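PDB 2XMZ: hydrolase, alpha/beta hydrolase FOLD family from Staphylococcus aureus, which catalyses, as the MenH enzyme of menaquinone biosynthesis, formation of 2-succinyl-6-hydroxy-2,4-cyclohexadiene-1-carboxylate with loss of pyruvate. Local coordinates for residues E114-G119 / K226-L231; V96-A101 / K204-P209; I212-G215 / F221-I224; K236-S241 / D256-G261. All blocks are in the same frame, centred on the assembly; numbering follows the deposited sequence.

Interaction 1: residues E114-G119 / K226-L231; sequences ESTSPG and KKMANL
The apolar part of this contact belongs almost wholly to M228, which reaches from helix 219-231 to P118 and T116 in the loop after strand 110-114. Its thioether lies over the face of the proline ring, on the CG-CD side: SD is 3.7 Å from P118 CG and 3.7 Å from P118 CD, and M228 CG is also 3.7 Å from P118 CG. The chain leaves the helix extended through chi2 (-161°) and then bends at chi3 (-66°), which carries the methyl on to the threonine. There M228 CE meets the carbonyl, 3.7 Å from T116 O, and lies more loosely against the methyl, 4.2 Å from T116 CG2; the two side chains run at about a right angle.

Polar interactions stay within the loop or point elsewhere. An ST turn shapes the loop, G119 N donating to S117 OG over 3.2 Å with an N-H...O angle of 157°. The hydroxyl of T116 is directed away from the methionine, to the carbonyl oxygen of S91, the serine of a probable nucleophile elbow.

All four touching residues are buried, and L98 of helix 92-103 covers both P118 and M228. The absence of hydrogen bonds between the segments implies packing by van der Waals contact, a bent thioether fitted against a loop that holds an ST turn and is bonded to S91 through T116.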
loop_
_atom_site.group_PDB
_atom_site.type_symbol
_atom_site.label_atom_id
_atom_site.label_comp_id
_atom_site.label_asym_id
_atom_site.label_seq_id
_atom_site.Cartn_x
_atom_site.Cartn_y
_atom_site.Cartn_z
ATOM N N GLU A 114 -0.564 -2.622 5.915
ATOM C CA GLU A 114 0.749 -2.416 6.474
ATOM C C GLU A 114 1.037 -0.933 6.507
ATOM O O GLU A 114 1.060 -0.249 5.457
ATOM C CB GLU A 114 1.841 -3.136 5.669
ATOM C CG GLU A 114 3.256 -2.873 6.239
ATOM C CD GLU A 114 4.384 -3.189 5.265
ATOM O OE1 GLU A 114 4.114 -3.640 4.129
ATOM O OE2 GLU A 114 5.556 -2.951 5.630
ATOM N N SER A 115 1.245 -0.426 7.707
ATOM C CA SER A 115 1.671 0.967 7.902
ATOM C C SER A 115 0.826 1.950 7.075
ATOM O O SER A 115 1.351 2.730 6.286
ATOM C CB SER A 115 3.150 1.089 7.541
ATOM O OG SER A 115 3.925 0.248 8.364
ATOM N N THR A 116 -0.486 1.917 7.274
ATOM C CA THR A 116 -1.367 2.773 6.477
ATOM C C THR A 116 -2.331 3.547 7.374
ATOM O O THR A 116 -2.274 3.447 8.618
ATOM C CB THR A 116 -2.111 1.942 5.402
ATOM O OG1 THR A 116 -2.684 2.793 4.403
ATOM C CG2 THR A 116 -3.216 1.031 5.990
ATOM N N SER A 117 -3.235 4.286 6.742
ATOM C CA SER A 117 -4.272 5.001 7.470
ATOM C C SER A 117 -5.522 5.142 6.604
ATOM O O SER A 117 -5.454 5.007 5.361
ATOM C CB SER A 117 -3.773 6.381 7.913
ATOM O OG SER A 117 -3.914 7.286 6.856
ATOM N N PRO A 118 -6.674 5.384 7.251
ATOM C CA PRO A 118 -7.919 5.577 6.543
ATOM C C PRO A 118 -8.111 7.047 6.166
ATOM O O PRO A 118 -9.222 7.470 5.868
ATOM C CB PRO A 118 -8.986 5.123 7.569
ATOM C CG PRO A 118 -8.251 4.741 8.787
ATOM C CD PRO A 118 -6.899 5.370 8.702
ATOM N N GLY A 119 -7.016 7.801 6.171
ATOM C CA GLY A 119 -7.031 9.197 5.824
ATOM C C GLY A 119 -7.116 10.063 7.055
ATOM O O GLY A 119 -6.931 9.597 8.190
ATOM N N LYS A 226 -3.632 0.914 15.850
ATOM C CA LYS A 226 -4.410 0.529 17.028
ATOM C C LYS A 226 -5.837 1.073 16.919
ATOM O O LYS A 226 -6.809 0.371 17.217
ATOM C CB LYS A 226 -3.754 1.016 18.330
ATOM C CG LYS A 226 -2.489 0.252 18.727
ATOM C CD LYS A 226 -1.993 0.658 20.135
ATOM C CE LYS A 226 -0.516 0.300 20.304
ATOM N NZ LYS A 226 0.001 0.649 21.651
ATOM N N LYS A 227 -5.951 2.317 16.462
ATOM C CA LYS A 227 -7.262 2.942 16.293
ATOM C C LYS A 227 -8.095 2.229 15.226
ATOM O O LYS A 227 -9.251 1.948 15.466
ATOM C CB LYS A 227 -7.120 4.411 15.945
ATOM C CG LYS A 227 -6.803 5.308 17.108
ATOM C CD LYS A 227 -6.715 6.714 16.544
ATOM C CE LYS A 227 -5.753 7.582 17.306
ATOM N NZ LYS A 227 -5.656 8.921 16.679
ATOM N N MET A 228 -7.489 1.940 14.073
ATOM C CA MET A 228 -8.133 1.147 13.019
ATOM C C MET A 228 -8.617 -0.207 13.547
ATOM O O MET A 228 -9.755 -0.600 13.302
ATOM C CB MET A 228 -7.186 0.917 11.832
ATOM C CG MET A 228 -6.821 2.177 11.047
ATOM S SD MET A 228 -6.208 1.761 9.433
ATOM C CE MET A 228 -4.693 0.913 9.879
ATOM N N ALA A 229 -7.757 -0.903 14.279
ATOM C CA ALA A 229 -8.103 -2.228 14.818
ATOM C C ALA A 229 -9.359 -2.175 15.664
ATOM O O ALA A 229 -10.209 -3.066 15.582
ATOM C CB ALA A 229 -6.949 -2.793 15.624
ATOM N N ASN A 230 -9.484 -1.118 16.469
ATOM C CA ASN A 230 -10.649 -0.922 17.327
ATOM C C ASN A 230 -11.949 -0.867 16.557
ATOM O O ASN A 230 -13.002 -1.229 17.080
ATOM C CB ASN A 230 -10.543 0.400 18.104
ATOM C CG ASN A 230 -9.588 0.335 19.262
ATOM O OD1 ASN A 230 -9.258 -0.745 19.758
ATOM N ND2 ASN A 230 -9.148 1.510 19.728
ATOM N N LEU A 231 -11.873 -0.352 15.332
ATOM C CA LEU A 231 -13.050 0.028 14.560
ATOM C C LEU A 231 -13.442 -1.009 13.508
ATOM O O LEU A 231 -14.609 -1.119 13.160
ATOM C CB LEU A 231 -12.822 1.393 13.889
ATOM C CG LEU A 231 -12.874 2.586 14.883
ATOM C CD1 LEU A 231 -12.449 3.909 14.221
ATOM C CD2 LEU A 231 -14.248 2.714 15.532
#

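Interaction 2: residues V96-A101 / K204-P209; sequences VALYYA and KEIKVP
A101 and I206 bring the backbones closest, their CA atoms 6.3 Å apart where the last turns of helix 92-103 pass the irregular chain leading to strand 210-215. I206 supplies the apolar contact from the loop side. Its CG1 branch is anti to the carbonyl carbon (chi1 -62°) and extended beyond, so that the terminal methyl is delivered to the helix: CD1 lies 3.6 Å from L98 CD2 and 4.0 Å from A101 CB. The leucine and isoleucine side chains meet at about a right angle, one methyl against another, while A101 CB also lies 4.1 Å from I206 CG1, alongside the branch. L98 and A101, three residues apart, thus present neighbouring points of one helix face to a single methyl branch.

In the alpha/beta hydrolase fold the helix that follows the nucleophile elbow packs on the central sheet, and helix 92-103 fits that place: L98 also touches L113, and A101 touches L111, both on strand 110-114.

Polar bridging at the margin is done by water 1, which donates to A101 O at 2.8 Å and to E205 O at 3.2 Å, joining the two backbones where no direct hydrogen bond exists. The loop also braces itself. A bend at chi2 (-58°) turns the otherwise extended K207 chain back, and NZ bonds to K204 O over 2.6 Å, with a C=O...N angle of 144° and the nitrogen tilted from the carbonyl plane. Just ahead of the isoleucine, E205 OE1 forms a salt bridge with R202.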
loop_
_atom_site.group_PDB
_atom_site.type_symbol
_atom_site.label_atom_id
_atom_site.label_comp_id
_atom_site.label_asym_id
_atom_site.label_seq_id
_atom_site.Cartn_x
_atom_site.Cartn_y
_atom_site.Cartn_z
ATOM N N VAL A 96 -5.556 2.860 -0.588
ATOM C CA VAL A 96 -6.314 2.279 -1.671
ATOM C C VAL A 96 -7.028 0.983 -1.216
ATOM O O VAL A 96 -8.204 0.795 -1.534
ATOM C CB VAL A 96 -5.430 2.052 -2.917
ATOM C CG1 VAL A 96 -6.192 1.295 -4.007
ATOM C CG2 VAL A 96 -4.932 3.388 -3.436
ATOM N N ALA A 97 -6.356 0.129 -0.452
ATOM C CA ALA A 97 -6.976 -1.129 -0.045
ATOM C C ALA A 97 -8.136 -0.882 0.906
ATOM O O ALA A 97 -9.177 -1.548 0.833
ATOM C CB ALA A 97 -5.946 -2.094 0.578
ATOM N N LEU A 98 -7.991 0.096 1.798
ATOM C CA LEU A 98 -9.125 0.437 2.681
ATOM C C LEU A 98 -10.300 0.983 1.875
ATOM O O LEU A 98 -11.445 0.574 2.076
ATOM C CB LEU A 98 -8.687 1.484 3.721
ATOM C CG LEU A 98 -8.008 0.915 4.972
ATOM C CD1 LEU A 98 -7.327 2.040 5.755
ATOM C CD2 LEU A 98 -9.007 0.233 5.847
ATOM N N TYR A 99 -10.011 1.882 0.926
ATOM C CA TYR A 99 -11.058 2.450 0.087
ATOM C C TYR A 99 -11.748 1.338 -0.667
ATOM O O TYR A 99 -12.998 1.312 -0.788
ATOM C CB TYR A 99 -10.504 3.515 -0.876
ATOM C CG TYR A 99 -11.603 4.261 -1.600
ATOM C CD1 TYR A 99 -12.121 5.437 -1.080
ATOM C CD2 TYR A 99 -12.142 3.770 -2.787
ATOM C CE1 TYR A 99 -13.147 6.137 -1.728
ATOM C CE2 TYR A 99 -13.188 4.461 -3.452
ATOM C CZ TYR A 99 -13.678 5.638 -2.905
ATOM O OH TYR A 99 -14.689 6.333 -3.531
ATOM N N TYR A 100 -10.951 0.396 -1.154
ATOM C CA TYR A 100 -11.491 -0.677 -1.932
ATOM C C TYR A 100 -12.317 -1.638 -1.086
ATOM O O TYR A 100 -13.351 -2.100 -1.543
ATOM C CB TYR A 100 -10.424 -1.456 -2.709
ATOM C CG TYR A 100 -11.069 -2.280 -3.791
ATOM C CD1 TYR A 100 -11.334 -1.727 -5.050
ATOM C CD2 TYR A 100 -11.479 -3.600 -3.545
ATOM C CE1 TYR A 100 -11.953 -2.487 -6.040
ATOM C CE2 TYR A 100 -12.080 -4.353 -4.510
ATOM C CZ TYR A 100 -12.327 -3.783 -5.762
ATOM O OH TYR A 100 -12.939 -4.541 -6.723
ATOM N N ALA A 101 -11.860 -1.934 0.129
ATOM C CA ALA A 101 -12.622 -2.796 1.050
ATOM C C ALA A 101 -14.003 -2.235 1.320
ATOM O O ALA A 101 -14.940 -2.993 1.546
ATOM C CB ALA A 101 -11.871 -3.005 2.386
ATOM N N LYS A 204 -15.962 0.479 10.254
ATOM C CA LYS A 204 -16.880 -0.496 10.814
ATOM C C LYS A 204 -17.652 -1.271 9.743
ATOM O O LYS A 204 -18.197 -2.323 10.026
ATOM C CB LYS A 204 -17.852 0.140 11.832
ATOM C CG LYS A 204 -18.770 1.205 11.279
ATOM C CD LYS A 204 -19.598 1.797 12.410
ATOM C CE LYS A 204 -19.902 3.245 12.174
ATOM N NZ LYS A 204 -20.743 3.433 10.964
ATOM N N GLU A 205 -17.658 -0.767 8.512
ATOM C CA GLU A 205 -18.333 -1.446 7.425
ATOM C C GLU A 205 -17.512 -2.616 6.919
ATOM O O GLU A 205 -18.033 -3.474 6.246
ATOM C CB GLU A 205 -18.582 -0.487 6.265
ATOM C CG GLU A 205 -19.231 0.824 6.680
ATOM C CD GLU A 205 -19.698 1.611 5.477
ATOM O OE1 GLU A 205 -20.194 2.737 5.656
ATOM O OE2 GLU A 205 -19.543 1.103 4.347
ATOM N N ILE A 206 -16.226 -2.647 7.235
ATOM C CA ILE A 206 -15.332 -3.680 6.703
ATOM C C ILE A 206 -15.528 -4.927 7.549
ATOM O O ILE A 206 -15.084 -4.958 8.673
ATOM C CB ILE A 206 -13.836 -3.211 6.763
ATOM C CG1 ILE A 206 -13.624 -1.976 5.892
ATOM C CG2 ILE A 206 -12.870 -4.345 6.326
ATOM C CD1 ILE A 206 -12.222 -1.435 6.009
ATOM N N LYS A 207 -16.191 -5.949 7.013
ATOM C CA LYS A 207 -16.532 -7.125 7.811
ATOM C C LYS A 207 -15.568 -8.305 7.656
ATOM O O LYS A 207 -15.673 -9.272 8.405
ATOM C CB LYS A 207 -17.955 -7.620 7.503
ATOM C CG LYS A 207 -19.041 -6.557 7.428
ATOM C CD LYS A 207 -19.163 -5.743 8.701
ATOM C CE LYS A 207 -20.320 -4.770 8.555
ATOM N NZ LYS A 207 -20.341 -3.760 9.642
ATOM N N VAL A 208 -14.659 -8.242 6.680
ATOM C CA VAL A 208 -13.784 -9.377 6.374
ATOM C C VAL A 208 -12.660 -9.457 7.405
ATOM O O VAL A 208 -12.328 -8.451 8.034
ATOM C CB VAL A 208 -13.217 -9.318 4.910
ATOM C CG1 VAL A 208 -14.367 -9.443 3.887
ATOM C CG2 VAL A 208 -12.387 -8.063 4.663
ATOM N N PRO A 209 -12.093 -10.661 7.609
ATOM C CA PRO A 209 -10.934 -10.723 8.485
ATOM C C PRO A 209 -9.851 -9.753 8.009
ATOM O O PRO A 209 -9.531 -9.723 6.821
ATOM C CB PRO A 209 -10.472 -12.173 8.353
ATOM C CG PRO A 209 -11.782 -12.940 8.047
ATOM C CD PRO A 209 -12.582 -11.994 7.202
HETATM O O HOH W 1 -17.181 -2.912 3.252
#

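Interaction 3: residues I212-G215 / F221-I224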
loop_
_atom_site.group_PDB
_atom_site.type_symbol
_atom_site.label_atom_id
_atom_site.label_comp_id
_atom_site.label_asym_id
_atom_site.label_seq_id
_atom_site.Cartn_x
_atom_site.Cartn_y
_atom_site.Cartn_z
ATOM N N ILE A 212 -3.763 -6.034 10.579
ATOM C CA ILE A 212 -3.137 -4.710 10.569
ATOM C C ILE A 212 -1.722 -4.794 11.129
ATOM O O ILE A 212 -1.501 -5.354 12.213
ATOM C CB ILE A 212 -3.990 -3.683 11.350
ATOM C CG1 ILE A 212 -5.375 -3.549 10.698
ATOM C CG2 ILE A 212 -3.262 -2.344 11.447
ATOM C CD1 ILE A 212 -6.501 -3.084 11.641
ATOM N N LEU A 213 -0.764 -4.261 10.373
ATOM C CA LEU A 213 0.640 -4.298 10.758
ATOM C C LEU A 213 1.146 -2.870 10.865
ATOM O O LEU A 213 0.848 -2.027 10.012
ATOM C CB LEU A 213 1.470 -5.079 9.734
ATOM C CG LEU A 213 0.994 -6.494 9.375
ATOM C CD1 LEU A 213 1.823 -7.091 8.262
ATOM C CD2 LEU A 213 1.012 -7.416 10.579
ATOM N N ALA A 214 1.901 -2.601 11.922
ATOM C CA ALA A 214 2.604 -1.328 12.066
ATOM C C ALA A 214 3.990 -1.628 12.632
ATOM O O ALA A 214 4.185 -2.646 13.280
ATOM C CB ALA A 214 1.830 -0.385 12.993
ATOM N N GLY A 215 4.948 -0.747 12.388
ATOM C CA GLY A 215 6.291 -0.954 12.888
ATOM C C GLY A 215 6.445 -0.216 14.192
ATOM O O GLY A 215 6.028 0.919 14.302
ATOM N N PHE A 221 2.122 5.637 12.941
ATOM C CA PHE A 221 1.313 4.602 12.322
ATOM C C PHE A 221 0.915 3.474 13.296
ATOM O O PHE A 221 -0.118 2.828 13.102
ATOM C CB PHE A 221 1.917 4.151 10.987
ATOM C CG PHE A 221 1.756 5.185 9.898
ATOM C CD1 PHE A 221 2.686 6.227 9.760
ATOM C CD2 PHE A 221 0.645 5.162 9.056
ATOM C CE1 PHE A 221 2.527 7.196 8.784
ATOM C CE2 PHE A 221 0.479 6.118 8.070
ATOM C CZ PHE A 221 1.431 7.150 7.931
ATOM N N VAL A 222 1.702 3.271 14.353
ATOM C CA VAL A 222 1.278 2.396 15.466
ATOM C C VAL A 222 -0.020 2.932 16.096
ATOM O O VAL A 222 -0.980 2.182 16.328
ATOM C CB VAL A 222 2.389 2.267 16.550
ATOM C CG1 VAL A 222 1.864 1.629 17.855
ATOM C CG2 VAL A 222 3.574 1.472 15.998
ATOM N N GLN A 223 -0.056 4.237 16.370
ATOM C CA GLN A 223 -1.247 4.811 17.011
ATOM C C GLN A 223 -2.411 4.686 16.056
ATOM O O GLN A 223 -3.496 4.344 16.456
ATOM C CB GLN A 223 -1.015 6.257 17.439
ATOM C CG GLN A 223 -0.044 6.350 18.595
ATOM C CD GLN A 223 0.507 7.742 18.802
ATOM O OE1 GLN A 223 1.189 8.000 19.796
ATOM N NE2 GLN A 223 0.221 8.650 17.864
ATOM N N ILE A 224 -2.152 4.903 14.770
ATOM C CA ILE A 224 -3.193 4.736 13.745
ATOM C C ILE A 224 -3.677 3.281 13.629
ATOM O O ILE A 224 -4.889 3.023 13.562
ATOM C CB ILE A 224 -2.717 5.249 12.388
ATOM C CG1 ILE A 224 -2.503 6.777 12.457
ATOM C CG2 ILE A 224 -3.728 4.887 11.271
ATOM C CD1 ILE A 224 -2.040 7.335 11.132
#
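V222 and A214 meet inside a beta-alpha-beta unit of the alpha/beta hydrolase fold, where strand 210-215 leads into helix 219-231 and the chain then returns to the sheet as strand 235-240. Their CA atoms are 5.2 Å apart, an approach that the small alanine side chain allows. At the root of the valine, V222 CA is already in contact, 3.8 Å from A214 CB. The branch point stands farther off, V222 CB being 4.5 Å from A214 CB. CG1, anti to the backbone N (chi1 167°), turns from strand 210-215 toward L239 of the neighbouring strand. V222 CG2, anti to the carbonyl carbon, touches L239 more closely still and also lies 3.9 Å from A214 CB.

The alanine methyl also rests against the helix backbone, with A214 CB 3.8 Å from F221 O. The phenyl ring of F221 leads away from the strand and makes an edge-to-face contact with H245, probably the histidine of a Ser-His-Asp triad with S91 and D218. No hydrogen bond links the two segments, so their direct contact is made by close packing.

At the last strand residue V222 CG2 is only 3.0 Å from G215 O, an approach so short that it is either strained or slightly misplaced and should carry little weight; the line to the methyl makes an angle of about 120° with the C=O bond.

Interaction 4: residues K236-S241 / D256-G261; sequences KCKLIS and DTMILG
K238 N donates to I212 O in a backbone hydrogen bond that fixes strand 235-240 beside strand 210-215, and from that position the lysine side chain reaches M258 on helix 252-266. The helix stands well off the strand: the nearest CA atoms, those of K238 and M258, are 8.3 Å apart, and the side chains span the distance.

M258 provides the helix side of the whole contact. Its chain bends at chi2 (-55°) and again at chi3 (88°), a folded shape that presents CG and SD, rather than an extended tip, to the strand. The sulfur meets the aliphatic middle of the lysine, SD being 3.6 Å from K238 CD; the hydrocarbon part of K238, not its charged end, makes this contact. Two residues further along the strand, I240 points to the same face. Its CG1 branch is bent at chi2 (-63°), and the terminal CD1 lies 3.8 Å from M258 CG, the isoleucine and methionine chains passing each other in opposite directions. M258 is thus touched by two residues spaced i, i+2, as expected for one face of a strand.

No hydrogen bond crosses between the segments. K238 also packs on L211 and L213, and I259 of the helix rests on the same two residues, while L239 between K238 and I240 turns instead to helix 219-231. Helix 252-266 lies on one face of edge strand 235-240 and helix 219-231 on the other, the three-layer arrangement to which the alpha/beta hydrolase fold belongs, here with strand order 1-3-2-4-5-6-7 and only the first strand antiparallel.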
loop_
_atom_site.group_PDB
_atom_site.type_symbol
_atom_site.label_atom_id
_atom_site.label_comp_id
_atom_site.label_asym_id
_atom_site.label_seq_id
_atom_site.Cartn_x
_atom_site.Cartn_y
_atom_site.Cartn_z
ATOM N N LYS A 236 -7.034 -8.043 13.452
ATOM C CA LYS A 236 -5.933 -8.337 14.373
ATOM C C LYS A 236 -4.880 -7.300 14.092
ATOM O O LYS A 236 -4.537 -7.088 12.923
ATOM C CB LYS A 236 -5.293 -9.709 14.114
ATOM C CG LYS A 236 -6.233 -10.876 13.978
ATOM C CD LYS A 236 -6.491 -11.565 15.290
ATOM C CE LYS A 236 -7.257 -12.870 15.051
ATOM N NZ LYS A 236 -8.414 -12.973 15.968
ATOM N N CYS A 237 -4.360 -6.662 15.136
ATOM C CA CYS A 237 -3.258 -5.703 14.977
ATOM C C CYS A 237 -1.961 -6.298 15.504
ATOM O O CYS A 237 -1.890 -6.720 16.654
ATOM C CB CYS A 237 -3.566 -4.367 15.687
ATOM S SG CYS A 237 -2.257 -3.086 15.558
ATOM N N LYS A 238 -0.936 -6.348 14.660
ATOM C CA LYS A 238 0.361 -6.846 15.084
ATOM C C LYS A 238 1.416 -5.785 14.918
ATOM O O LYS A 238 1.615 -5.237 13.823
ATOM C CB LYS A 238 0.758 -8.129 14.337
ATOM C CG LYS A 238 -0.260 -9.246 14.524
ATOM C CD LYS A 238 0.358 -10.518 15.060
ATOM C CE LYS A 238 -0.724 -11.535 15.444
ATOM N NZ LYS A 238 -1.590 -11.895 14.276
ATOM N N LEU A 239 2.071 -5.501 16.029
ATOM C CA LEU A 239 3.193 -4.587 16.100
ATOM C C LEU A 239 4.463 -5.360 15.809
ATOM O O LEU A 239 4.729 -6.373 16.447
ATOM C CB LEU A 239 3.287 -4.002 17.508
ATOM C CG LEU A 239 2.610 -2.655 17.689
ATOM C CD1 LEU A 239 2.383 -2.295 19.163
ATOM C CD2 LEU A 239 3.500 -1.629 17.014
ATOM N N ILE A 240 5.250 -4.877 14.859
ATOM C CA ILE A 240 6.466 -5.571 14.486
ATOM C C ILE A 240 7.662 -4.881 15.130
ATOM O O ILE A 240 7.970 -3.727 14.804
ATOM C CB ILE A 240 6.624 -5.711 12.939
ATOM C CG1 ILE A 240 5.290 -6.145 12.276
ATOM C CG2 ILE A 240 7.773 -6.664 12.597
ATOM C CD1 ILE A 240 4.762 -7.517 12.704
ATOM N N SER A 241 8.301 -5.602 16.055
ATOM C CA SER A 241 9.471 -5.135 16.801
ATOM C C SER A 241 10.552 -4.551 15.915
ATOM O O SER A 241 10.836 -5.077 14.854
ATOM C CB SER A 241 10.100 -6.306 17.561
ATOM O OG SER A 241 9.186 -6.846 18.491
ATOM N N ASP A 256 6.692 -11.807 6.346
ATOM C CA ASP A 256 6.195 -12.995 5.641
ATOM C C ASP A 256 5.476 -13.987 6.561
ATOM O O ASP A 256 4.390 -14.479 6.234
ATOM C CB ASP A 256 7.328 -13.707 4.901
ATOM C CG ASP A 256 7.795 -12.950 3.675
ATOM O OD1 ASP A 256 7.064 -12.048 3.222
ATOM O OD2 ASP A 256 8.889 -13.275 3.163
ATOM N N THR A 257 6.091 -14.259 7.711
ATOM C CA THR A 257 5.536 -15.166 8.716
ATOM C C THR A 257 4.164 -14.685 9.195
ATOM O O THR A 257 3.234 -15.487 9.289
ATOM C CB THR A 257 6.481 -15.289 9.913
ATOM O OG1 THR A 257 7.756 -15.743 9.453
ATOM C CG2 THR A 257 5.931 -16.265 10.961
ATOM N N MET A 258 4.047 -13.383 9.482
ATOM C CA MET A 258 2.769 -12.809 9.912
ATOM C C MET A 258 1.681 -12.975 8.856
ATOM O O MET A 258 0.544 -13.296 9.187
ATOM C CB MET A 258 2.890 -11.334 10.313
ATOM C CG MET A 258 3.668 -11.028 11.606
ATOM S SD MET A 258 3.116 -11.852 13.122
ATOM C CE MET A 258 4.048 -13.394 13.061
ATOM N N ILE A 259 2.030 -12.786 7.589
ATOM C CA ILE A 259 1.033 -12.865 6.513
ATOM C C ILE A 259 0.566 -14.313 6.336
ATOM O O ILE A 259 -0.637 -14.589 6.318
ATOM C CB ILE A 259 1.586 -12.350 5.178
ATOM C CG1 ILE A 259 2.191 -10.946 5.332
ATOM C CG2 ILE A 259 0.494 -12.359 4.094
ATOM C CD1 ILE A 259 1.204 -9.858 5.608
ATOM N N LEU A 260 1.534 -15.220 6.218
ATOM C CA LEU A 260 1.263 -16.638 6.025
ATOM C C LEU A 260 0.400 -17.204 7.151
ATOM O O LEU A 260 -0.517 -17.969 6.890
ATOM C CB LEU A 260 2.566 -17.426 5.899
ATOM C CG LEU A 260 3.400 -17.238 4.625
ATOM C CD1 LEU A 260 4.808 -17.836 4.821
ATOM C CD2 LEU A 260 2.740 -17.868 3.410
ATOM N N GLY A 261 0.680 -16.789 8.388
ATOM C CA GLY A 261 -0.050 -17.262 9.563
ATOM C C GLY A 261 -1.487 -16.761 9.592
ATOM O O GLY A 261 -2.406 -17.507 9.965
#

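The four contacts gather round the strands 110-114, 210-215 and 235-240 of the central sheet. Interactions 1 and 3 are nearest, with centres about 7 Å apart, and share helix 219-231; along the chain interaction 3 is nested within the loop closed by interaction 1. Interactions 1 and 2, about 11 Å apart between centres, interlock in sequence and meet chiefly through L98, which brings helix 92-103 against M228 of helix 219-231. Interaction 4 follows later in the chain, its centre about 11 Å from that of interaction 3, joined to it by neighbouring strands. Together they tie the region after the probable nucleophile elbow to the C-terminal part of the alpha/beta hydrolase fold.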